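Protein SSD1 (Saccharomyces cerevisiae S288C, PDB 7AM1) binds messenger RNAs in their untranslated regions and represses their translation, as a non-enzymatic member of the RNase II family with an alternative RNA recognition site. Local coordinates at residues R356-T361 with T448-Y453; H395-T400 with L438-G443; F791-E796 with S801-I806. One frame throughout, in Å; residues are numbered along the deposited sequence.

Interaction 1: R356-T361 with T448-Y453; sequences RNFTDT and TLSVVY
Phe358 and Arg356 reach from the edge strand 356-358 to Ser450 and Val452 of strand 446-456, which runs at nearly a right angle to it (87°), with 9.6 Å between the axes of the two short segments. No backbone hydrogen bond could span that gap, and the contact is made by side chains alone. The ring of Phe358 does most of it: CZ lies 4.0 Å from Val452 CG2, and CE2 comes 4.1 Å from Ser450 OG, both approaches oblique to the ring. Phe358 and Val452 pass each other in opposite directions, and Val452 offers this methyl because its other branch, CG1, is anti to the backbone N (chi1 -179°). Arg356, fully extended, passes beside the ring, and Phe358 CZ sits 3.3 Å above one face of its guanidinium, displaced toward the rim. From there NH1 reaches to 4.2 Å from Val452 CG2, while the charged head also makes a cation-pi contact with Trp466. The hydroxyl of Ser450 is not left to the ring, for it is hydrogen-bonded to Ser470 and His395. Within 356-361, Asn357 OD1 accepts from Thr359 N at 2.8 Å, closing an Asx turn. In the mixed sheet of the RNB domain, strand 462-472 lies between the two strands, pairing with both; the side chains meet over it, Phe358 touching Ser470 on the way. Past strand 446-456 comes strand 389-397, while helix 544-568 packs against Val451 and Tyr453.

Interaction 2: H395-T400 with L438-G443; sequences HVVDVT and LSLAPG
Val397, the last residue of strand 389-397, puts its two methyls against two leucines that straddle the end of helix 432-438. Its CG2 is pressed against the branch of Leu440, 3.5 Å from CD2, tighter than the usual van der Waals spacing, and CG is equally near at 3.5 Å. The second leucine methyl, CD1, stands a little farther off, 4.0 Å from the same Val397 CG2, so this one methyl sits against the whole fork of Leu440. The two side chains slide past each other in opposite directions instead of meeting end to end. With Val397 CG1 anti to the backbone N (chi1 173°), CG2 lies beside that N and turns to Leu440. At Leu438 it is the root of the leucine that is met: Val397 CG1 lies 4.3 Å from Leu438 CB, while both valine methyls flank the carbonyl, CG2 being the nearer at 3.8 Å from Leu438 O. In Leu440, CG is anti to the carbonyl carbon (chi1 -55°), which brings the fork down onto the valine. Between the leucines, Ser439 is the first residue to leave helical geometry; its CB points away from the strand, and its OG bonds to Ser376 N. No hydrogen bond joins the two segments, and the contact is a buried apolar one. Beyond Val397 the chain turns through an inverse gamma turn centred on Asp398, which is salt-bridged to Lys677 and Arg355. In the RNB domain this contact lays the connection between helix 432-438 and strand 446-456 against the end of strand 389-397: Leu440 also touches Ser446 and Ile472 of the sheet, while Val396 and Val399 pack on helix 668-681.

Interaction 3: F791-E796 with S801-I806; sequences FIPADE and SYRNSI
Glu796 OE1 accepts two hydrogen bonds from Arg803, a salt bridge across a compact loop of the DIS3L2-like C-terminal region in which two short 3-10 turns face each other. The stronger comes from Arg803 NE, 2.7 Å from Glu796 OE1 with an N-H...O angle of 152°; that from NH2 to the same OE1, at 3.2 Å, is weak. Carboxylate and guanidinium are nearly coplanar, 15° apart, so the acid comes in at the edge of the arginine. Arg803 manages this by bending at chi3 (-90°), which swings its head across Glu796 and under Ile792, whose CG2 lies over one face. Tyr802 OH comes 2.9 Å from the same Glu796 OE1, its ring steeply tilted to the carboxylate. The other oxygen, OE2, is held by Lys178 and Gln763. A buried acid with two cationic partners is consistent with an ionised carboxylate, and its charge may offset the closeness of Arg907 to Arg803. Helix 175-186, which carries Lys178, also touches the side chains of Pro793 and Tyr802, tying this loop to an earlier part of the chain. At the start of the second turn, Ser801 CB packs 3.4 Å from Glu796 O. The hydroxyl serves its own segment: Ser801 OG accepts from Arg803 N at 3.2 Å in an ST turn.

In the fold
Interactions 1 and 2 belong to one RNB-domain sheet, their centres 11 Å apart, and they touch through neighbouring strands 446-456 and 389-397. Ser450 OG of interaction 1 lies 2.7 Å from His395 ND1 of interaction 2, a probable hydrogen bond, and Leu449 N is 2.7 Å from Val396 O, the strand pairing beside it. The ring of His395 also meets Phe358, so this residue of segment 395-400 borders interaction 1 although it does not touch 438-443. Along the chain, interaction 2 falls between the segments of interaction 1. Interaction 3 stands apart, across the chain's centre in the C-terminal region, its centre about 63 Å from that of interaction 1 and about 56 Å from that of interaction 2.

Interaction 1: R356-T361 with T448-Y453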
# COMPACT_ATOMS: atom_id res chain seq x y z
N ARG A 356 21.99 8.49 29.84
CA ARG A 356 21.69 9.90 30.01
C ARG A 356 20.29 10.04 30.59
O ARG A 356 19.33 9.50 30.05
CB ARG A 356 21.79 10.65 28.68
CG ARG A 356 21.52 12.15 28.81
CD ARG A 356 21.98 12.93 27.58
NE ARG A 356 21.57 14.33 27.64
CZ ARG A 356 21.66 15.20 26.64
NH1 ARG A 356 22.16 14.82 25.47
NH2 ARG A 356 21.25 16.45 26.80
N ASN A 357 20.18 10.76 31.70
CA ASN A 357 18.95 10.77 32.48
C ASN A 357 18.11 11.98 32.12
O ASN A 357 18.58 13.12 32.21
CB ASN A 357 19.27 10.76 33.98
CG ASN A 357 18.04 10.50 34.82
OD1 ASN A 357 17.14 11.34 34.89
ND2 ASN A 357 17.98 9.33 35.45
N PHE A 358 16.87 11.73 31.69
CA PHE A 358 15.90 12.78 31.39
C PHE A 358 14.69 12.68 32.32
O PHE A 358 13.58 13.03 31.92
CB PHE A 358 15.42 12.70 29.93
CG PHE A 358 16.49 12.96 28.90
CD1 PHE A 358 16.93 14.25 28.65
CD2 PHE A 358 17.02 11.91 28.16
CE1 PHE A 358 17.90 14.48 27.68
CE2 PHE A 358 18.00 12.14 27.20
CZ PHE A 358 18.43 13.42 26.96
N THR A 359 14.89 12.22 33.55
CA THR A 359 13.76 11.97 34.44
C THR A 359 13.41 13.15 35.34
O THR A 359 12.35 13.13 35.97
CB THR A 359 14.03 10.74 35.32
OG1 THR A 359 15.17 10.99 36.15
CG2 THR A 359 14.28 9.51 34.47
N ASP A 360 14.28 14.16 35.43
CA ASP A 360 14.00 15.34 36.24
C ASP A 360 12.90 16.16 35.56
O ASP A 360 13.15 16.83 34.55
CB ASP A 360 15.26 16.17 36.44
CG ASP A 360 15.10 17.25 37.49
OD1 ASP A 360 13.95 17.68 37.74
OD2 ASP A 360 16.12 17.66 38.08
N THR A 361 11.69 16.10 36.11
CA THR A 361 10.56 16.82 35.53
C THR A 361 10.67 18.33 35.70
O THR A 361 9.83 19.06 35.15
CB THR A 361 9.25 16.32 36.14
OG1 THR A 361 9.31 16.39 37.57
CG2 THR A 361 8.99 14.87 35.71
N THR A 448 15.34 4.13 26.97
CA THR A 448 15.09 4.63 25.63
C THR A 448 16.41 4.81 24.89
O THR A 448 17.49 4.75 25.48
CB THR A 448 14.31 5.96 25.67
OG1 THR A 448 14.91 6.84 26.64
CG2 THR A 448 12.85 5.74 26.04
N LEU A 449 16.31 4.97 23.58
CA LEU A 449 17.40 5.45 22.74
C LEU A 449 16.99 6.81 22.22
O LEU A 449 15.89 6.97 21.68
CB LEU A 449 17.68 4.48 21.58
CG LEU A 449 18.10 3.05 21.94
CD1 LEU A 449 18.34 2.21 20.67
CD2 LEU A 449 19.35 3.04 22.81
N SER A 450 17.85 7.81 22.39
CA SER A 450 17.47 9.19 22.12
C SER A 450 18.36 9.82 21.07
O SER A 450 19.56 9.54 21.00
CB SER A 450 17.53 10.02 23.41
OG SER A 450 16.63 9.53 24.38
N VAL A 451 17.75 10.67 20.25
CA VAL A 451 18.46 11.57 19.34
C VAL A 451 18.08 12.99 19.74
O VAL A 451 16.90 13.37 19.66
CB VAL A 451 18.11 11.28 17.87
CG1 VAL A 451 18.80 12.29 16.97
CG2 VAL A 451 18.50 9.86 17.50
N VAL A 452 19.06 13.76 20.20
CA VAL A 452 18.83 15.10 20.75
C VAL A 452 19.49 16.12 19.84
O VAL A 452 20.71 16.08 19.64
CB VAL A 452 19.36 15.21 22.19
CG1 VAL A 452 19.10 16.60 22.76
CG2 VAL A 452 18.73 14.14 23.06
N TYR A 453 18.69 17.02 19.27
CA TYR A 453 19.20 18.06 18.39
C TYR A 453 19.32 19.36 19.17
O TYR A 453 18.39 19.76 19.87
CB TYR A 453 18.28 18.26 17.19
CG TYR A 453 18.08 17.01 16.36
CD1 TYR A 453 19.02 16.62 15.41
CD2 TYR A 453 16.95 16.21 16.52
CE1 TYR A 453 18.84 15.48 14.65
CE2 TYR A 453 16.76 15.07 15.76
CZ TYR A 453 17.71 14.71 14.83
OH TYR A 453 17.53 13.57 14.08

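Interaction 2: H395-T400 with L438-G443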
# COMPACT_ATOMS: atom_id res chain seq x y z
N HIS A 395 12.95 10.48 21.67
CA HIS A 395 13.17 9.31 22.51
C HIS A 395 12.35 8.14 22.00
O HIS A 395 11.15 8.27 21.76
CB HIS A 395 12.79 9.60 23.97
CG HIS A 395 13.27 10.93 24.47
ND1 HIS A 395 14.58 11.18 24.79
CD2 HIS A 395 12.60 12.09 24.71
CE1 HIS A 395 14.70 12.43 25.21
NE2 HIS A 395 13.51 13.00 25.17
N VAL A 396 13.01 6.99 21.84
CA VAL A 396 12.40 5.76 21.36
C VAL A 396 12.60 4.67 22.40
O VAL A 396 13.70 4.53 22.96
CB VAL A 396 12.99 5.33 20.00
CG1 VAL A 396 12.37 4.01 19.55
CG2 VAL A 396 12.80 6.41 18.96
N VAL A 397 11.55 3.90 22.67
CA VAL A 397 11.66 2.78 23.60
C VAL A 397 12.83 1.89 23.19
O VAL A 397 12.96 1.51 22.03
CB VAL A 397 10.34 1.99 23.65
CG1 VAL A 397 10.52 0.72 24.47
CG2 VAL A 397 9.23 2.85 24.22
N ASP A 398 13.67 1.55 24.17
CA ASP A 398 14.84 0.71 23.94
C ASP A 398 14.43 -0.75 24.10
O ASP A 398 14.76 -1.43 25.07
CB ASP A 398 15.97 1.10 24.89
CG ASP A 398 17.29 0.39 24.58
OD1 ASP A 398 17.31 -0.54 23.74
OD2 ASP A 398 18.31 0.77 25.18
N VAL A 399 13.67 -1.22 23.10
CA VAL A 399 13.05 -2.54 23.18
C VAL A 399 14.11 -3.62 23.37
O VAL A 399 13.94 -4.53 24.19
CB VAL A 399 12.20 -2.82 21.92
CG1 VAL A 399 11.55 -4.19 22.01
CG2 VAL A 399 11.14 -1.75 21.74
N THR A 400 15.21 -3.54 22.61
CA THR A 400 16.17 -4.64 22.61
C THR A 400 16.93 -4.76 23.92
O THR A 400 17.50 -5.82 24.19
CB THR A 400 17.16 -4.50 21.44
OG1 THR A 400 17.95 -3.32 21.60
CG2 THR A 400 16.42 -4.45 20.10
N LEU A 438 6.04 -1.99 28.35
CA LEU A 438 7.03 -1.10 27.77
C LEU A 438 6.44 0.18 27.20
O LEU A 438 7.20 1.10 26.86
CB LEU A 438 7.83 -1.82 26.68
CG LEU A 438 8.56 -3.09 27.12
CD1 LEU A 438 9.55 -3.51 26.05
CD2 LEU A 438 9.26 -2.92 28.47
N SER A 439 5.12 0.27 27.05
CA SER A 439 4.50 1.47 26.51
C SER A 439 4.82 2.67 27.41
O SER A 439 4.61 2.62 28.62
CB SER A 439 2.99 1.29 26.40
OG SER A 439 2.36 2.45 25.86
N LEU A 440 5.34 3.73 26.80
CA LEU A 440 5.68 4.93 27.56
C LEU A 440 4.43 5.51 28.22
O LEU A 440 3.37 5.60 27.60
CB LEU A 440 6.30 5.97 26.62
CG LEU A 440 7.51 5.51 25.82
CD1 LEU A 440 7.95 6.57 24.83
CD2 LEU A 440 8.66 5.15 26.77
N ALA A 441 4.57 5.92 29.48
CA ALA A 441 3.44 6.47 30.22
C ALA A 441 3.94 7.49 31.22
O ALA A 441 5.06 7.36 31.73
CB ALA A 441 2.65 5.37 30.94
N PRO A 442 3.14 8.51 31.54
CA PRO A 442 3.58 9.49 32.54
C PRO A 442 3.90 8.83 33.86
O PRO A 442 3.22 7.90 34.30
CB PRO A 442 2.37 10.43 32.66
CG PRO A 442 1.66 10.31 31.36
CD PRO A 442 1.84 8.87 30.94
N GLY A 443 4.96 9.32 34.51
CA GLY A 443 5.40 8.79 35.78
C GLY A 443 6.15 7.49 35.72
O GLY A 443 6.74 7.08 36.73

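Interaction 3: F791-E796 with S801-I806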
# COMPACT_ATOMS: atom_id res chain seq x y z
N PHE A 791 -28.72 -0.44 -16.39
CA PHE A 791 -28.42 -1.07 -17.66
C PHE A 791 -27.68 -2.38 -17.45
O PHE A 791 -26.72 -2.45 -16.68
CB PHE A 791 -27.60 -0.13 -18.54
CG PHE A 791 -27.17 -0.74 -19.84
CD1 PHE A 791 -28.09 -0.98 -20.85
CD2 PHE A 791 -25.84 -1.06 -20.07
CE1 PHE A 791 -27.70 -1.53 -22.05
CE2 PHE A 791 -25.44 -1.61 -21.27
CZ PHE A 791 -26.37 -1.84 -22.26
N ILE A 792 -28.12 -3.42 -18.15
CA ILE A 792 -27.46 -4.72 -18.12
C ILE A 792 -26.91 -4.99 -19.52
O ILE A 792 -27.69 -5.25 -20.45
CB ILE A 792 -28.41 -5.84 -17.67
CG1 ILE A 792 -28.84 -5.60 -16.22
CG2 ILE A 792 -27.76 -7.20 -17.85
CD1 ILE A 792 -30.08 -6.38 -15.82
N PRO A 793 -25.60 -4.93 -19.73
CA PRO A 793 -25.05 -5.23 -21.06
C PRO A 793 -25.50 -6.61 -21.52
O PRO A 793 -25.55 -7.56 -20.73
CB PRO A 793 -23.54 -5.17 -20.85
CG PRO A 793 -23.35 -4.33 -19.66
CD PRO A 793 -24.53 -4.59 -18.77
N ALA A 794 -25.81 -6.72 -22.81
CA ALA A 794 -26.32 -7.98 -23.35
C ALA A 794 -25.36 -9.13 -23.08
O ALA A 794 -25.79 -10.24 -22.76
CB ALA A 794 -26.58 -7.84 -24.85
N ASP A 795 -24.05 -8.89 -23.20
CA ASP A 795 -23.08 -9.96 -23.03
C ASP A 795 -22.93 -10.41 -21.59
O ASP A 795 -22.26 -11.42 -21.35
CB ASP A 795 -21.72 -9.53 -23.59
CG ASP A 795 -21.13 -8.35 -22.85
OD1 ASP A 795 -20.84 -8.48 -21.64
OD2 ASP A 795 -20.92 -7.30 -23.49
N GLU A 796 -23.53 -9.71 -20.63
CA GLU A 796 -23.42 -10.08 -19.22
C GLU A 796 -24.61 -10.88 -18.72
O GLU A 796 -24.66 -11.20 -17.52
CB GLU A 796 -23.24 -8.82 -18.36
CG GLU A 796 -21.87 -8.18 -18.50
CD GLU A 796 -21.68 -6.97 -17.59
OE1 GLU A 796 -22.36 -6.88 -16.55
OE2 GLU A 796 -20.84 -6.11 -17.94
N SER A 801 -20.87 -14.98 -17.32
CA SER A 801 -20.51 -13.66 -16.85
C SER A 801 -20.41 -13.63 -15.32
O SER A 801 -21.14 -14.33 -14.62
CB SER A 801 -21.55 -12.63 -17.30
OG SER A 801 -21.23 -11.33 -16.83
N TYR A 802 -19.48 -12.81 -14.83
CA TYR A 802 -19.38 -12.55 -13.39
C TYR A 802 -20.71 -12.08 -12.81
O TYR A 802 -20.98 -12.31 -11.62
CB TYR A 802 -18.32 -11.48 -13.13
CG TYR A 802 -18.84 -10.11 -13.48
CD1 TYR A 802 -18.88 -9.68 -14.80
CD2 TYR A 802 -19.34 -9.26 -12.50
CE1 TYR A 802 -19.39 -8.44 -15.13
CE2 TYR A 802 -19.84 -8.01 -12.82
CZ TYR A 802 -19.86 -7.61 -14.14
OH TYR A 802 -20.37 -6.37 -14.47
N ARG A 803 -21.53 -11.41 -13.61
CA ARG A 803 -22.80 -10.89 -13.11
C ARG A 803 -23.67 -11.99 -12.52
O ARG A 803 -24.42 -11.74 -11.56
CB ARG A 803 -23.57 -10.19 -14.23
CG ARG A 803 -24.68 -9.28 -13.74
CD ARG A 803 -25.35 -8.55 -14.88
NE ARG A 803 -24.68 -7.29 -15.14
CZ ARG A 803 -24.90 -6.18 -14.44
NH1 ARG A 803 -25.77 -6.18 -13.45
NH2 ARG A 803 -24.23 -5.07 -14.74
N ASN A 804 -23.59 -13.20 -13.07
CA ASN A 804 -24.44 -14.28 -12.60
C ASN A 804 -24.16 -14.63 -11.15
O ASN A 804 -25.05 -15.13 -10.44
CB ASN A 804 -24.23 -15.51 -13.49
CG ASN A 804 -25.46 -16.39 -13.58
OD1 ASN A 804 -26.57 -15.90 -13.80
ND2 ASN A 804 -25.27 -17.69 -13.42
N SER A 805 -22.95 -14.37 -10.68
CA SER A 805 -22.55 -14.64 -9.30
C SER A 805 -22.71 -13.43 -8.38
O SER A 805 -22.35 -13.52 -7.20
CB SER A 805 -21.10 -15.14 -9.27
OG SER A 805 -20.22 -14.12 -9.69
N ILE A 806 -23.24 -12.32 -8.89
CA ILE A 806 -23.45 -11.16 -8.04
C ILE A 806 -24.61 -11.42 -7.10
O ILE A 806 -25.72 -11.79 -7.53
CB ILE A 806 -23.73 -9.91 -8.89
CG1 ILE A 806 -22.48 -9.50 -9.67
CG2 ILE A 806 -24.25 -8.77 -8.02
CD1 ILE A 806 -22.73 -8.35 -10.63